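Local coordinates for 3-oxoacyl-(Acyl-carrier protein) synthase (Burkholderia xenovorans, PDB 4EFI) that probably catalyses the condensation of an acyl group with malonyl-acyl-carrier protein to give a 3-oxoacyl product, at residues L12-A17 with A134-M139; A191-G196 with A337-A342. All blocks are in the same frame, centred on the assembly; numbering follows the deposited sequence.

Contact 1: residues L12-A17 with A134-M139; sequences LRTQGA and ALWLGM. With FMT (formic acid), chain D.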
ATOM      1  N   LEU A  12     -16.942  -9.225   1.161  1.00 14.22           N
ATOM      2  CA  LEU A  12     -16.284 -10.528   1.060  1.00 14.12           C
ATOM      3  C   LEU A  12     -15.859 -10.987   2.443  1.00 14.51           C
ATOM      4  O   LEU A  12     -15.550 -10.172   3.300  1.00 16.26           O
ATOM      5  CB  LEU A  12     -15.046 -10.433   0.167  1.00 14.26           C
ATOM      6  CG  LEU A  12     -15.350 -10.054  -1.273  1.00 15.35           C
ATOM      7  CD1 LEU A  12     -14.107  -9.477  -1.939  1.00 16.78           C
ATOM      8  CD2 LEU A  12     -15.865 -11.276  -2.029  1.00 17.45           C
ATOM      9  N   ARG A  13     -15.846 -12.288   2.660  1.00 15.31           N
ATOM     10  CA  ARG A  13     -15.478 -12.876   3.941  1.00 16.30           C
ATOM     11  C   ARG A  13     -14.569 -14.072   3.686  1.00 16.77           C
ATOM     12  O   ARG A  13     -14.847 -14.897   2.805  1.00 17.39           O
ATOM     13  CB  ARG A  13     -16.721 -13.333   4.712  1.00 19.95           C
ATOM     14  CG  ARG A  13     -16.435 -14.023   6.037  1.00 18.73           C
ATOM     15  CD  ARG A  13     -17.688 -14.783   6.495  1.00 24.45           C
ATOM     16  NE  ARG A  13     -17.519 -15.482   7.767  1.00 27.66           N
ATOM     17  CZ  ARG A  13     -16.899 -16.650   7.900  1.00 28.85           C
ATOM     18  NH1 ARG A  13     -16.369 -17.243   6.838  1.00 30.55           N
ATOM     19  NH2 ARG A  13     -16.802 -17.221   9.094  1.00 33.46           N
ATOM     20  N   THR A  14     -13.477 -14.175   4.436  1.00 15.97           N
ATOM     21  CA  THR A  14     -12.642 -15.364   4.379  1.00 16.09           C
ATOM     22  C   THR A  14     -12.487 -15.946   5.789  1.00 15.25           C
ATOM     23  O   THR A  14     -12.740 -15.282   6.801  1.00 17.11           O
ATOM     24  CB  THR A  14     -11.238 -15.079   3.798  1.00 15.71           C
ATOM     25  OG1 THR A  14     -10.529 -14.179   4.649  1.00 15.28           O
ATOM     26  CG2 THR A  14     -11.323 -14.454   2.434  1.00 15.36           C
ATOM     27  N   GLN A  15     -12.106 -17.215   5.848  1.00 15.65           N
ATOM     28  CA  GLN A  15     -11.717 -17.856   7.085  1.00 16.07           C
ATOM     29  C   GLN A  15     -10.662 -18.910   6.772  1.00 18.25           C
ATOM     30  O   GLN A  15     -10.509 -19.316   5.622  1.00 19.63           O
ATOM     31  CB  GLN A  15     -12.913 -18.458   7.815  1.00 23.97           C
ATOM     32  CG  GLN A  15     -13.644 -19.525   7.082  1.00 28.23           C
ATOM     33  CD  GLN A  15     -14.884 -19.980   7.857  1.00 34.32           C
ATOM     34  OE1 GLN A  15     -14.940 -19.875   9.087  1.00 41.00           O
ATOM     35  NE2 GLN A  15     -15.891 -20.448   7.134  1.00 40.77           N
ATOM     36  N   GLY A  16      -9.897 -19.307   7.772  1.00 17.25           N
ATOM     37  CA  GLY A  16      -8.920 -20.360   7.581  1.00 15.92           C
ATOM     38  C   GLY A  16      -7.539 -19.882   7.163  1.00 14.72           C
ATOM     39  O   GLY A  16      -6.705 -20.705   6.803  1.00 17.00           O
ATOM     40  N   ALA A  17      -7.286 -18.579   7.239  1.00 13.79           N
ATOM     41  CA  ALA A  17      -5.988 -18.016   6.880  1.00 13.84           C
ATOM     42  C   ALA A  17      -5.636 -16.878   7.808  1.00 15.02           C
ATOM     43  O   ALA A  17      -6.529 -16.170   8.275  1.00 17.26           O
ATOM     44  CB  ALA A  17      -6.011 -17.500   5.445  1.00 15.08           C
ATOM     45  N   ALA A 134      -4.929  -7.510  -1.875  1.00 12.20           N
ATOM     46  CA  ALA A 134      -3.927  -8.572  -1.829  1.00 12.86           C
ATOM     47  C   ALA A 134      -4.176  -9.537  -0.673  1.00 11.86           C
ATOM     48  O   ALA A 134      -4.058 -10.760  -0.830  1.00 12.51           O
ATOM     49  CB  ALA A 134      -2.540  -7.983  -1.711  1.00 14.04           C
ATOM     50  N   LEU A 135      -4.506  -8.986   0.495  1.00 11.18           N
ATOM     51  CA  LEU A 135      -4.838  -9.825   1.645  1.00 12.55           C
ATOM     52  C   LEU A 135      -6.024 -10.721   1.329  1.00 12.54           C
ATOM     53  O   LEU A 135      -5.995 -11.921   1.576  1.00 12.48           O
ATOM     54  CB  LEU A 135      -5.171  -8.962   2.874  1.00 12.52           C
ATOM     55  CG  LEU A 135      -4.010  -8.253   3.570  1.00 13.51           C
ATOM     56  CD1 LEU A 135      -4.539  -7.396   4.710  1.00 14.40           C
ATOM     57  CD2 LEU A 135      -3.005  -9.216   4.108  1.00 15.30           C
ATOM     58  N   TRP A 136      -7.086 -10.145   0.773  1.00 12.62           N
ATOM     59  CA  TRP A 136      -8.255 -10.927   0.435  1.00 12.33           C
ATOM     60  C   TRP A 136      -7.912 -12.032  -0.574  1.00 12.05           C
ATOM     61  O   TRP A 136      -8.290 -13.199  -0.379  1.00 13.04           O
ATOM     62  CB  TRP A 136      -9.401 -10.057  -0.111  1.00 13.20           C
ATOM     63  CG  TRP A 136     -10.413 -10.906  -0.763  1.00 13.40           C
ATOM     64  CD1 TRP A 136     -11.285 -11.729  -0.152  1.00 14.32           C
ATOM     65  CD2 TRP A 136     -10.583 -11.091  -2.174  1.00 14.92           C
ATOM     66  NE1 TRP A 136     -12.002 -12.445  -1.093  1.00 15.38           N
ATOM     67  CE2 TRP A 136     -11.584 -12.059  -2.346  1.00 15.88           C
ATOM     68  CE3 TRP A 136      -9.985 -10.520  -3.309  1.00 17.17           C
ATOM     69  CZ2 TRP A 136     -12.015 -12.463  -3.619  1.00 17.13           C
ATOM     70  CZ3 TRP A 136     -10.395 -10.929  -4.558  1.00 18.63           C
ATOM     71  CH2 TRP A 136     -11.402 -11.892  -4.702  1.00 17.18           C
ATOM     72  N   LEU A 137      -7.185 -11.683  -1.636  1.00 12.19           N
ATOM     73  CA  LEU A 137      -6.915 -12.672  -2.664  1.00 12.69           C
ATOM     74  C   LEU A 137      -6.092 -13.804  -2.093  1.00 11.90           C
ATOM     75  O   LEU A 137      -6.366 -14.987  -2.343  1.00 13.43           O
ATOM     76  CB  LEU A 137      -6.208 -12.048  -3.857  1.00 14.63           C
ATOM     77  CG  LEU A 137      -6.006 -13.032  -5.004  1.00 16.61           C
ATOM     78  CD1 LEU A 137      -7.320 -13.681  -5.447  1.00 22.47           C
ATOM     79  CD2 LEU A 137      -5.370 -12.285  -6.151  1.00 21.68           C
ATOM     80  N   GLY A 138      -5.071 -13.463  -1.340  1.00 11.53           N
ATOM     81  CA  GLY A 138      -4.237 -14.483  -0.739  1.00 12.29           C
ATOM     82  C   GLY A 138      -4.963 -15.385   0.235  1.00 12.29           C
ATOM     83  O   GLY A 138      -4.788 -16.607   0.253  1.00 12.95           O
ATOM     84  N   MET A 139      -5.816 -14.788   1.066  1.00 11.42           N
ATOM     85  CA  MET A 139      -6.584 -15.570   2.020  1.00 12.89           C
ATOM     86  C   MET A 139      -7.622 -16.439   1.316  1.00 12.56           C
ATOM     87  O   MET A 139      -7.888 -17.560   1.740  1.00 14.07           O
ATOM     88  CB  MET A 139      -7.235 -14.684   3.093  1.00 13.21           C
ATOM     89  CG  MET A 139      -6.208 -14.038   3.990  1.00 13.17           C
ATOM     90  SD  MET A 139      -6.928 -13.332   5.486  1.00 14.78           S
ATOM     91  CE  MET A 139      -5.440 -13.076   6.440  1.00 16.28           C
TER
HETATM   92  C   FMT D 403      -8.730 -19.039  10.911  1.00 20.00           C
HETATM   93  O1  FMT D 403      -9.881 -18.837  10.565  1.00 20.00           O
HETATM   94  O2  FMT D 403      -8.005 -18.022  11.366  1.00 20.00           O
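L12 lays its CD1 methyl over one face of the W136 indole, 3.7 Å from the centroid of the five-membered ring and only 13° off the ring normal, a clear CH-pi contact. The methyl is offset toward the rim and comes closest at W136 CE2, with CD1 3.6 Å away. On the helix side, W136 has CG anti to its backbone N (chi1 165°), which swings the indole off the helix flank and brings its pyrrole side up to the strand. The next inward-pointing residue, T14, sends its two branches to different partners: CG2 meets the indole obliquely, 3.8 Å from W136 CD1, while OG1 rests 3.7 Å from M139 CB. M139 runs extended beyond CG, so that successive atoms follow the end of 12-17: CG packs on A17 CB at 3.8 Å, and CE reaches the same distance from A17 O. Nothing but van der Waals and CH-pi contacts joins the two segments. On the outer side, G16 N donates a 2.8 Å hydrogen bond to O1 of a formate, probably from the crystallisation liquor. Strand 10-15, outermost in its five-stranded sheet, is hydrogen-bonded to strand 190-197 through L12 and T14. Helix 130-143 packs on one face of this sheet and, through L135 and M139, reaches I19 on strand 17-26 of the other: helix-on-sheet packing between two sheets, consistent with the layered thiolase fold.

Contact 2: residues A191-G196 with A337-A342; sequences AHFIIG and ASAALA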
ATOM      1  N   ALA A 191     -12.158 -12.993   8.480  1.00 17.37           N
ATOM      2  CA  ALA A 191     -11.702 -11.709   7.984  1.00 15.64           C
ATOM      3  C   ALA A 191     -12.764 -11.162   7.039  1.00 16.97           C
ATOM      4  O   ALA A 191     -13.377 -11.920   6.283  1.00 18.00           O
ATOM      5  CB  ALA A 191     -10.380 -11.845   7.263  1.00 16.10           C
ATOM      6  N   HIS A 192     -12.988  -9.855   7.083  1.00 15.38           N
ATOM      7  CA  HIS A 192     -13.997  -9.195   6.253  1.00 15.54           C
ATOM      8  C   HIS A 192     -13.348  -8.128   5.388  1.00 15.70           C
ATOM      9  O   HIS A 192     -12.424  -7.424   5.830  1.00 15.84           O
ATOM     10  CB  HIS A 192     -15.067  -8.538   7.121  1.00 17.73           C
ATOM     11  CG  HIS A 192     -15.811  -9.507   7.974  1.00 19.86           C
ATOM     12  ND1 HIS A 192     -16.960 -10.139   7.554  1.00 22.91           N
ATOM     13  CD2 HIS A 192     -15.543  -9.990   9.208  1.00 21.42           C
ATOM     14  CE1 HIS A 192     -17.383 -10.954   8.506  1.00 24.00           C
ATOM     15  NE2 HIS A 192     -16.542 -10.880   9.520  1.00 23.40           N
ATOM     16  N   PHE A 193     -13.825  -8.006   4.150  1.00 14.32           N
ATOM     17  CA  PHE A 193     -13.254  -7.104   3.163  1.00 14.31           C
ATOM     18  C   PHE A 193     -14.372  -6.456   2.367  1.00 13.79           C
ATOM     19  O   PHE A 193     -15.435  -7.050   2.171  1.00 15.16           O
ATOM     20  CB  PHE A 193     -12.377  -7.858   2.172  1.00 14.69           C
ATOM     21  CG  PHE A 193     -11.315  -8.696   2.807  1.00 14.20           C
ATOM     22  CD1 PHE A 193     -11.570 -10.013   3.169  1.00 14.57           C
ATOM     23  CD2 PHE A 193     -10.040  -8.195   3.028  1.00 12.94           C
ATOM     24  CE1 PHE A 193     -10.571 -10.792   3.746  1.00 14.90           C
ATOM     25  CE2 PHE A 193      -9.053  -8.981   3.586  1.00 14.06           C
ATOM     26  CZ  PHE A 193      -9.320 -10.271   3.960  1.00 15.38           C
ATOM     27  N   ILE A 194     -14.118  -5.230   1.916  1.00 13.41           N
ATOM     28  CA  ILE A 194     -14.992  -4.539   0.959  1.00 13.42           C
ATOM     29  C   ILE A 194     -14.112  -3.997  -0.146  1.00 14.50           C
ATOM     30  O   ILE A 194     -13.048  -3.430   0.127  1.00 14.16           O
ATOM     31  CB  ILE A 194     -15.804  -3.400   1.603  1.00 13.82           C
ATOM     32  CG1 ILE A 194     -16.623  -3.942   2.782  1.00 16.43           C
ATOM     33  CG2 ILE A 194     -16.692  -2.725   0.539  1.00 16.08           C
ATOM     34  CD1 ILE A 194     -17.550  -2.913   3.430  1.00 17.53           C
ATOM     35  N   ILE A 195     -14.486  -4.235  -1.401  1.00 13.81           N
ATOM     36  CA  ILE A 195     -13.674  -3.803  -2.540  1.00 13.44           C
ATOM     37  C   ILE A 195     -14.548  -3.104  -3.568  1.00 12.22           C
ATOM     38  O   ILE A 195     -15.547  -3.681  -4.020  1.00 13.55           O
ATOM     39  CB  ILE A 195     -12.926  -4.977  -3.217  1.00 12.61           C
ATOM     40  CG1 ILE A 195     -12.047  -5.735  -2.216  1.00 14.51           C
ATOM     41  CG2 ILE A 195     -12.078  -4.463  -4.371  1.00 13.96           C
ATOM     42  CD1 ILE A 195     -11.358  -6.973  -2.820  1.00 14.69           C
ATOM     43  N   GLY A 196     -14.228  -1.857  -3.912  1.00 12.69           N
ATOM     44  CA  GLY A 196     -15.006  -1.087  -4.867  1.00 13.23           C
ATOM     45  C   GLY A 196     -14.159  -0.455  -5.947  1.00 13.13           C
ATOM     46  O   GLY A 196     -12.962  -0.255  -5.758  1.00 14.33           O
ATOM     47  N   ALA A 337     -10.700  -0.115  -0.878  1.00 12.82           N
ATOM     48  CA  ALA A 337     -10.788  -1.455  -0.319  1.00 13.90           C
ATOM     49  C   ALA A 337     -10.497  -1.432   1.165  1.00 12.76           C
ATOM     50  O   ALA A 337      -9.674  -0.630   1.637  1.00 13.50           O
ATOM     51  CB  ALA A 337      -9.851  -2.412  -1.036  1.00 13.56           C
ATOM     52  N   SER A 338     -11.172  -2.302   1.906  1.00 12.26           N
ATOM     53  CA  SER A 338     -10.930  -2.450   3.340  1.00 11.87           C
ATOM     54  C   SER A 338     -10.680  -3.890   3.733  1.00 13.05           C
ATOM     55  O   SER A 338     -11.039  -4.829   3.020  1.00 13.54           O
ATOM     56  CB  SER A 338     -12.121  -1.938   4.136  1.00 13.00           C
ATOM     57  OG  SER A 338     -13.227  -2.783   3.880  1.00 14.85           O
ATOM     58  N   ALA A 339     -10.049  -4.051   4.901  1.00 12.23           N
ATOM     59  CA  ALA A 339      -9.899  -5.340   5.572  1.00 12.60           C
ATOM     60  C   ALA A 339     -10.122  -5.106   7.052  1.00 13.25           C
ATOM     61  O   ALA A 339      -9.639  -4.112   7.608  1.00 15.25           O
ATOM     62  CB  ALA A 339      -8.522  -5.912   5.343  1.00 13.22           C
ATOM     63  N   ALA A 340     -10.815  -6.018   7.699  1.00 13.28           N
ATOM     64  CA  ALA A 340     -10.989  -5.962   9.136  1.00 13.55           C
ATOM     65  C   ALA A 340     -10.781  -7.360   9.650  1.00 13.28           C
ATOM     66  O   ALA A 340     -11.486  -8.276   9.259  1.00 14.94           O
ATOM     67  CB  ALA A 340     -12.374  -5.485   9.500  1.00 15.84           C
ATOM     68  N   LEU A 341      -9.816  -7.521  10.552  1.00 14.63           N
ATOM     69  CA  LEU A 341      -9.454  -8.838  11.040  1.00 14.87           C
ATOM     70  C   LEU A 341      -8.531  -8.713  12.265  1.00 14.60           C
ATOM     71  O   LEU A 341      -7.944  -7.660  12.524  1.00 15.39           O
ATOM     72  CB  LEU A 341      -8.773  -9.683   9.946  1.00 15.12           C
ATOM     73  CG  LEU A 341      -7.318  -9.365   9.618  1.00 15.84           C
ATOM     74  CD1 LEU A 341      -6.777 -10.375   8.620  1.00 18.48           C
ATOM     75  CD2 LEU A 341      -7.128  -7.967   9.083  1.00 16.70           C
ATOM     76  N   ALA A 342      -8.420  -9.816  12.999  1.00 15.62           N
ATOM     77  CA  ALA A 342      -7.448  -9.968  14.076  1.00 14.50           C
ATOM     78  C   ALA A 342      -6.094 -10.372  13.505  1.00 15.89           C
ATOM     79  O   ALA A 342      -6.001 -11.208  12.598  1.00 17.35           O
ATOM     80  CB  ALA A 342      -7.933 -10.992  15.076  1.00 16.49           C
TER
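H192 and A340 exchange two backbone hydrogen bonds, A340 N donating to H192 O at 2.8 Å and H192 N returning an almost straight bond to A340 O (171° at the hydrogen). The strands run antiparallel, in a register that makes I194-S338 the other hydrogen-bonded pair. This second pair is less even. S338 N reaches I194 O at 2.8 Å, but I194 N lies 3.3 Å from S338 O and well above that carbonyl's plane, and it also makes a weak bond to S338 OG. That hydroxyl sits between the backbone N and the carbonyl carbon of its own residue (chi1 66°), a rotation that brings OG alongside I194, 3.5 Å from its CB. Its stronger partner is T253 OG1, which fixes it from helix 235-257. The non-hydrogen-bonded pairs, F193-A339 and I195-A337, project to the other face. There the F193 ring meets A339 CB obliquely, CE2 standing 3.6 Å from the methyl, while S338 O lies at the ring edge. I195 CG1 rests on A337 CB at 4.2 Å. Beyond F193-A339, toward the start of 191-196, A191 CB and L341 CB touch at 3.8 Å. Strand 335-343 is the central one of the five-stranded sheet and 190-197 is second from the edge, with strand 10-15 beyond 190-197 and strand 323-331 beyond 335-343. Helix 235-257 covers the face of I194 and S338; helix 130-143 covers that of I195 and A337.

Contacts 1 and 2 have centres 9 Å apart and meet in the same five-stranded sheet, where strands 10-15 and 190-197 are neighbours. Backbone bonds join them, L12 N to F193 O and A191 N to T14 O. The F193 ring is the other join, edge-to-face with W136. Along the chain they come in series: 12-17 and 134-139, then 191-196 and 337-342, so the sheet gathers segments from the N-terminal end, the middle and the C-terminal part. Helix 130-143 lies between this sheet and the six-stranded one, consistent with the layered alpha-beta-alpha-beta-alpha architecture of the thiolase fold; it forms one side of contact 1 and covers the I195/A337 face of contact 2.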